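Local coordinates for protein proteasome accessory factor B/C (PafBC) (Paenarthrobacter aurescens, PDB 6SJ9) that is a WYL domain-containing transcriptional regulator of the bacterial DNA damage response, with helix-turn-helix domains that probably bind promoter DNA, at residues 524-529 with 535-540; 551-556 with 582-587. All coordinates share one frame; numbering follows the deposited sequence.

Contact 1: 524-529 with 535-540; sequences PLRLYS and YFEAYC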
loop_
_atom_site.group_PDB
_atom_site.type_symbol
_atom_site.label_atom_id
_atom_site.label_comp_id
_atom_site.label_asym_id
_atom_site.label_seq_id
_atom_site.Cartn_x
_atom_site.Cartn_y
_atom_site.Cartn_z
ATOM N N PRO A 524 -10.451 -25.425 -8.250
ATOM C CA PRO A 524 -10.965 -24.044 -8.284
ATOM C C PRO A 524 -11.635 -23.684 -6.966
ATOM O O PRO A 524 -12.405 -24.460 -6.409
ATOM C CB PRO A 524 -11.973 -24.053 -9.436
ATOM C CG PRO A 524 -12.392 -25.471 -9.541
ATOM C CD PRO A 524 -11.161 -26.313 -9.196
ATOM N N LEU A 525 -11.355 -22.477 -6.491
ATOM C CA LEU A 525 -11.883 -22.012 -5.209
ATOM C C LEU A 525 -12.812 -20.811 -5.320
ATOM O O LEU A 525 -13.931 -20.870 -4.800
ATOM C CB LEU A 525 -10.702 -21.643 -4.284
ATOM C CG LEU A 525 -9.738 -22.820 -3.986
ATOM C CD1 LEU A 525 -8.558 -22.432 -3.118
ATOM C CD2 LEU A 525 -10.473 -24.008 -3.289
ATOM N N ARG A 526 -12.369 -19.723 -5.958
ATOM C CA ARG A 526 -13.121 -18.473 -6.036
ATOM C C ARG A 526 -12.874 -17.805 -7.368
ATOM O O ARG A 526 -11.741 -17.748 -7.842
ATOM C CB ARG A 526 -12.695 -17.482 -4.938
ATOM C CG ARG A 526 -13.303 -17.829 -3.603
ATOM C CD ARG A 526 -12.983 -16.732 -2.589
ATOM N NE ARG A 526 -11.559 -16.815 -2.217
ATOM C CZ ARG A 526 -11.034 -16.087 -1.243
ATOM N NH1 ARG A 526 -11.823 -15.224 -0.561
ATOM N NH2 ARG A 526 -9.763 -16.237 -0.942
ATOM N N LEU A 527 -13.922 -17.253 -7.916
ATOM C CA LEU A 527 -13.890 -16.424 -9.102
ATOM C C LEU A 527 -14.231 -14.992 -8.680
ATOM O O LEU A 527 -15.239 -14.778 -8.005
ATOM C CB LEU A 527 -14.896 -16.994 -10.083
ATOM C CG LEU A 527 -15.006 -16.663 -11.540
ATOM C CD1 LEU A 527 -13.681 -16.791 -12.221
ATOM C CD2 LEU A 527 -16.056 -17.661 -12.075
ATOM N N TYR A 528 -13.360 -14.038 -8.982
ATOM C CA TYR A 528 -13.531 -12.659 -8.502
ATOM C C TYR A 528 -12.928 -11.716 -9.532
ATOM O O TYR A 528 -12.062 -12.119 -10.323
ATOM C CB TYR A 528 -12.890 -12.453 -7.106
ATOM C CG TYR A 528 -11.405 -12.709 -7.137
ATOM C CD1 TYR A 528 -10.915 -14.014 -7.122
ATOM C CD2 TYR A 528 -10.491 -11.672 -7.212
ATOM C CE1 TYR A 528 -9.524 -14.252 -7.176
ATOM C CE2 TYR A 528 -9.151 -11.888 -7.258
ATOM C CZ TYR A 528 -8.652 -13.194 -7.239
ATOM O OH TYR A 528 -7.273 -13.391 -7.292
ATOM N N SER A 529 -13.439 -10.471 -9.564
ATOM C CA SER A 529 -12.913 -9.451 -10.457
ATOM C C SER A 529 -12.313 -8.287 -9.689
ATOM O O SER A 529 -12.759 -7.953 -8.596
ATOM C CB SER A 529 -13.993 -8.940 -11.409
ATOM O OG SER A 529 -15.135 -8.629 -10.656
ATOM N N TYR A 535 -10.383 -13.016 -12.245
ATOM C CA TYR A 535 -9.355 -13.906 -11.747
ATOM C C TYR A 535 -10.018 -15.120 -11.128
ATOM O O TYR A 535 -11.187 -15.074 -10.719
ATOM C CB TYR A 535 -8.493 -13.254 -10.650
ATOM C CG TYR A 535 -7.757 -11.989 -11.035
ATOM C CD1 TYR A 535 -8.411 -10.740 -11.050
ATOM C CD2 TYR A 535 -6.404 -12.029 -11.318
ATOM C CE1 TYR A 535 -7.713 -9.583 -11.378
ATOM C CE2 TYR A 535 -5.706 -10.909 -11.647
ATOM C CZ TYR A 535 -6.373 -9.674 -11.658
ATOM O OH TYR A 535 -5.667 -8.556 -11.994
ATOM N N PHE A 536 -9.289 -16.233 -11.052
ATOM C CA PHE A 536 -9.802 -17.290 -10.189
ATOM C C PHE A 536 -8.676 -17.793 -9.301
ATOM O O PHE A 536 -7.557 -18.035 -9.759
ATOM C CB PHE A 536 -10.463 -18.445 -10.933
ATOM C CG PHE A 536 -9.569 -19.182 -11.882
ATOM C CD1 PHE A 536 -9.202 -18.629 -13.103
ATOM C CD2 PHE A 536 -9.214 -20.475 -11.609
ATOM C CE1 PHE A 536 -8.412 -19.324 -13.986
ATOM C CE2 PHE A 536 -8.437 -21.184 -12.496
ATOM C CZ PHE A 536 -8.038 -20.615 -13.674
ATOM N N GLU A 537 -8.986 -17.911 -8.039
ATOM C CA GLU A 537 -8.124 -18.522 -7.049
ATOM C C GLU A 537 -8.314 -20.045 -7.089
ATOM O O GLU A 537 -9.446 -20.545 -7.194
ATOM C CB GLU A 537 -8.493 -18.002 -5.661
ATOM C CG GLU A 537 -7.625 -18.552 -4.594
ATOM C CD GLU A 537 -8.253 -18.316 -3.195
ATOM O OE1 GLU A 537 -7.546 -17.774 -2.319
ATOM O OE2 GLU A 537 -9.462 -18.643 -2.981
ATOM N N ALA A 538 -7.206 -20.776 -7.074
ATOM C CA ALA A 538 -7.269 -22.222 -7.208
ATOM C C ALA A 538 -6.074 -22.849 -6.501
ATOM O O ALA A 538 -4.973 -22.298 -6.495
ATOM C CB ALA A 538 -7.268 -22.630 -8.679
ATOM N N TYR A 539 -6.291 -24.018 -5.922
ATOM C CA TYR A 539 -5.168 -24.793 -5.408
ATOM C C TYR A 539 -4.519 -25.490 -6.600
ATOM O O TYR A 539 -5.170 -26.279 -7.280
ATOM C CB TYR A 539 -5.614 -25.802 -4.321
ATOM C CG TYR A 539 -4.374 -26.480 -3.714
ATOM C CD1 TYR A 539 -3.844 -27.624 -4.274
ATOM C CD2 TYR A 539 -3.711 -25.925 -2.618
ATOM C CE1 TYR A 539 -2.684 -28.236 -3.751
ATOM C CE2 TYR A 539 -2.557 -26.528 -2.079
ATOM C CZ TYR A 539 -2.053 -27.687 -2.658
ATOM O OH TYR A 539 -0.925 -28.288 -2.157
ATOM N N CYS A 540 -3.263 -25.159 -6.887
ATOM C CA CYS A 540 -2.564 -25.703 -8.034
ATOM C C CYS A 540 -1.770 -26.934 -7.608
ATOM O O CYS A 540 -0.934 -26.846 -6.706
ATOM C CB CYS A 540 -1.645 -24.671 -8.667
ATOM S SG CYS A 540 -0.597 -25.407 -9.998
#
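The carbonyl oxygen of E537 is gripped by two successive amides of the opposing strand: L525 N at 2.8 Å and R526 N at 3.3 Å. This shared acceptor defines a classic beta bulge in the antiparallel hairpin of strands 517-530 and 533-540. Past it the pairing is regular, E537 N binding R526 O and Y535 N reaching Y528 O at 2.7 Å.

The arginine bends at chi3 (-73°) and presents one edge: R526 NE meets E537 OE2 at 2.9 Å, from above the carboxylate plane, and R526 NH2 meets E537 OE1 at 3.0 Å on its syn side. The two planes are turned 39° apart. E346 is a second acid for NH2.

The CB of Y535 lies over one face of the Y528 ring, offset toward its rim and 3.8 Å from the centroid; the two rings are nearly parallel but barely overlap. Y528 OH bonds to N548. On the opposite face of the sheet, with P524 and A538, L527 CD1 packs on F536 CB at 3.8 Å, apolar residues suited to facing helix 489-501. An acid at E537 answers the arginine beside it, and R526 and nearby R577 would probably keep its buried carboxylate ionised.

Contact 2: 551-556 with 582-587; sequences LDRVES and GEDDVL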
loop_
_atom_site.group_PDB
_atom_site.type_symbol
_atom_site.label_atom_id
_atom_site.label_comp_id
_atom_site.label_asym_id
_atom_site.label_seq_id
_atom_site.Cartn_x
_atom_site.Cartn_y
_atom_site.Cartn_z
ATOM N N LEU A 551 -8.287 -15.079 -15.797
ATOM C CA LEU A 551 -9.215 -15.753 -16.697
ATOM C C LEU A 551 -8.797 -15.557 -18.146
ATOM O O LEU A 551 -8.882 -16.490 -18.971
ATOM C CB LEU A 551 -10.635 -15.232 -16.471
ATOM C CG LEU A 551 -11.751 -16.109 -17.041
ATOM C CD1 LEU A 551 -11.724 -17.425 -16.351
ATOM C CD2 LEU A 551 -13.083 -15.466 -16.746
ATOM N N ASP A 552 -8.313 -14.356 -18.481
ATOM C CA ASP A 552 -8.020 -14.101 -19.877
ATOM C C ASP A 552 -6.723 -14.732 -20.268
ATOM O O ASP A 552 -6.279 -14.495 -21.389
ATOM C CB ASP A 552 -7.990 -12.580 -20.215
ATOM C CG ASP A 552 -6.836 -11.795 -19.547
ATOM O OD1 ASP A 552 -5.821 -12.358 -19.064
ATOM O OD2 ASP A 552 -6.939 -10.543 -19.526
ATOM N N ARG A 553 -6.104 -15.531 -19.377
ATOM C CA ARG A 553 -4.942 -16.323 -19.782
ATOM C C ARG A 553 -5.229 -17.813 -19.834
ATOM O O ARG A 553 -4.321 -18.590 -20.111
ATOM C CB ARG A 553 -3.716 -16.025 -18.900
ATOM C CG ARG A 553 -3.193 -14.675 -19.347
ATOM C CD ARG A 553 -1.770 -14.341 -19.034
ATOM N NE ARG A 553 -0.846 -15.437 -18.746
ATOM C CZ ARG A 553 0.226 -15.223 -17.995
ATOM N NH1 ARG A 553 0.426 -13.991 -17.532
ATOM N NH2 ARG A 553 1.074 -16.184 -17.702
ATOM N N VAL A 554 -6.472 -18.222 -19.613
ATOM C CA VAL A 554 -6.811 -19.622 -19.738
ATOM C C VAL A 554 -6.800 -20.010 -21.199
ATOM O O VAL A 554 -7.525 -19.424 -22.008
ATOM C CB VAL A 554 -8.184 -19.884 -19.109
ATOM C CG1 VAL A 554 -8.686 -21.291 -19.479
ATOM C CG2 VAL A 554 -8.061 -19.727 -17.612
ATOM N N GLU A 555 -6.051 -21.057 -21.534
ATOM C CA GLU A 555 -6.204 -21.603 -22.879
ATOM C C GLU A 555 -7.333 -22.612 -22.911
ATOM O O GLU A 555 -8.168 -22.569 -23.811
ATOM C CB GLU A 555 -4.929 -22.262 -23.386
ATOM C CG GLU A 555 -4.945 -22.476 -24.899
ATOM C CD GLU A 555 -5.307 -23.890 -25.301
ATOM O OE1 GLU A 555 -5.955 -24.053 -26.359
ATOM O OE2 GLU A 555 -4.929 -24.845 -24.579
ATOM N N SER A 556 -7.427 -23.477 -21.907
ATOM C CA SER A 556 -8.613 -24.317 -21.840
ATOM C C SER A 556 -8.717 -24.860 -20.430
ATOM O O SER A 556 -7.718 -24.958 -19.704
ATOM C CB SER A 556 -8.561 -25.457 -22.876
ATOM O OG SER A 556 -7.581 -26.374 -22.485
ATOM N N GLY A 582 3.145 -15.070 -8.146
ATOM C CA GLY A 582 2.612 -15.028 -9.502
ATOM C C GLY A 582 3.304 -16.010 -10.465
ATOM O O GLY A 582 4.482 -16.342 -10.329
ATOM N N GLU A 583 2.539 -16.468 -11.453
ATOM C CA GLU A 583 3.066 -17.381 -12.459
ATOM C C GLU A 583 4.272 -16.785 -13.191
ATOM O O GLU A 583 5.201 -17.500 -13.559
ATOM C CB GLU A 583 1.951 -17.701 -13.459
ATOM C CG GLU A 583 2.467 -18.564 -14.681
ATOM C CD GLU A 583 2.833 -20.009 -14.269
ATOM O OE1 GLU A 583 2.367 -20.492 -13.207
ATOM O OE2 GLU A 583 3.625 -20.650 -14.985
ATOM N N ASP A 584 4.286 -15.471 -13.376
ATOM C CA ASP A 584 5.303 -14.780 -14.143
ATOM C C ASP A 584 6.441 -14.241 -13.273
ATOM O O ASP A 584 7.268 -13.484 -13.777
ATOM C CB ASP A 584 4.654 -13.611 -14.912
ATOM C CG ASP A 584 3.435 -14.042 -15.774
ATOM O OD1 ASP A 584 3.414 -15.144 -16.359
ATOM O OD2 ASP A 584 2.470 -13.267 -15.856
ATOM N N ASP A 585 6.512 -14.593 -11.986
ATOM C CA ASP A 585 7.568 -14.026 -11.161
ATOM C C ASP A 585 8.951 -14.394 -11.708
ATOM O O ASP A 585 9.147 -15.452 -12.301
ATOM C CB ASP A 585 7.436 -14.519 -9.724
ATOM C CG ASP A 585 6.232 -13.878 -8.959
ATOM O OD1 ASP A 585 5.474 -13.056 -9.534
ATOM O OD2 ASP A 585 6.029 -14.232 -7.780
ATOM N N VAL A 586 9.916 -13.499 -11.525
ATOM C CA VAL A 586 11.308 -13.765 -11.842
ATOM C C VAL A 586 12.068 -13.847 -10.519
ATOM O O VAL A 586 11.902 -13.000 -9.637
ATOM C CB VAL A 586 11.883 -12.717 -12.810
ATOM C CG1 VAL A 586 10.901 -11.639 -13.032
ATOM C CG2 VAL A 586 13.175 -12.162 -12.326
ATOM N N LEU A 587 12.869 -14.880 -10.364
ATOM C CA LEU A 587 13.619 -15.118 -9.135
ATOM C C LEU A 587 14.962 -14.385 -9.159
ATOM O O LEU A 587 15.691 -14.441 -10.151
ATOM C CB LEU A 587 13.798 -16.625 -8.960
ATOM C CG LEU A 587 14.338 -17.156 -7.635
ATOM C CD1 LEU A 587 15.860 -17.115 -7.584
ATOM C CD2 LEU A 587 13.694 -16.394 -6.451
#
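R553 and D584 form a salt bridge, their side chains arriving from opposite directions. The guanidinium uses its end, one nitrogen to each oxygen: R553 NH1 reaches D584 OD2 at 2.7 Å, with a nearly straight N-H...O angle of 171°, and R553 NH2 reaches D584 OD1 at 2.9 Å. Each carboxylate oxygen offers its syn lone pair, and the two flat groups lie 13° from coplanar.

R553 starts with CG opposite its carbonyl carbon, and a near-eclipsed chi3 of 20° bends the chain before the guanidinium. An arginine suits this place because it spans a gap that leaves even the nearest CA atoms, those of R553 and E583, 10.9 Å apart, and still has NH2 to bond F510 O. A leucine here would probably leave D584 without its cationic mate and F510 O without this donor. E583 CG comes within 4.1 Å of R553 NH2, but a bend at chi2 turns its carboxylate to R520.

D584 sits in a type I turn from G582 to D585. This bidentate, end-on arginine-carboxylate salt bridge joins two domains, tying the 3-10 corner before edge strand 554-560 of the WYL domain to the turn before strand 586-592 of the WCX domain's ferredoxin-like fold.

Contact 1 and contact 2 follow one another along the chain, their centres about 13 Å apart, and both reach the five-stranded antiparallel sheet of the second WYL domain. Contact 1 lies on the hairpin within that sheet; contact 2 starts from the 3-10 segment before its edge strand 554-560 and leads out to the WCX domain. F536 joins them: its ring packs CE1 on V554 CG2 at 3.7 Å, and CD1 lies 4.3 Å from L551 CD1. I495 of helix 489-501 is a common neighbour of F536 and L551. Since L551 and V554 flank R553, a shared apolar layer against that helix links the neighbourhoods of both contacts, whereas their salt bridges differ, one inside the hairpin, one between domains.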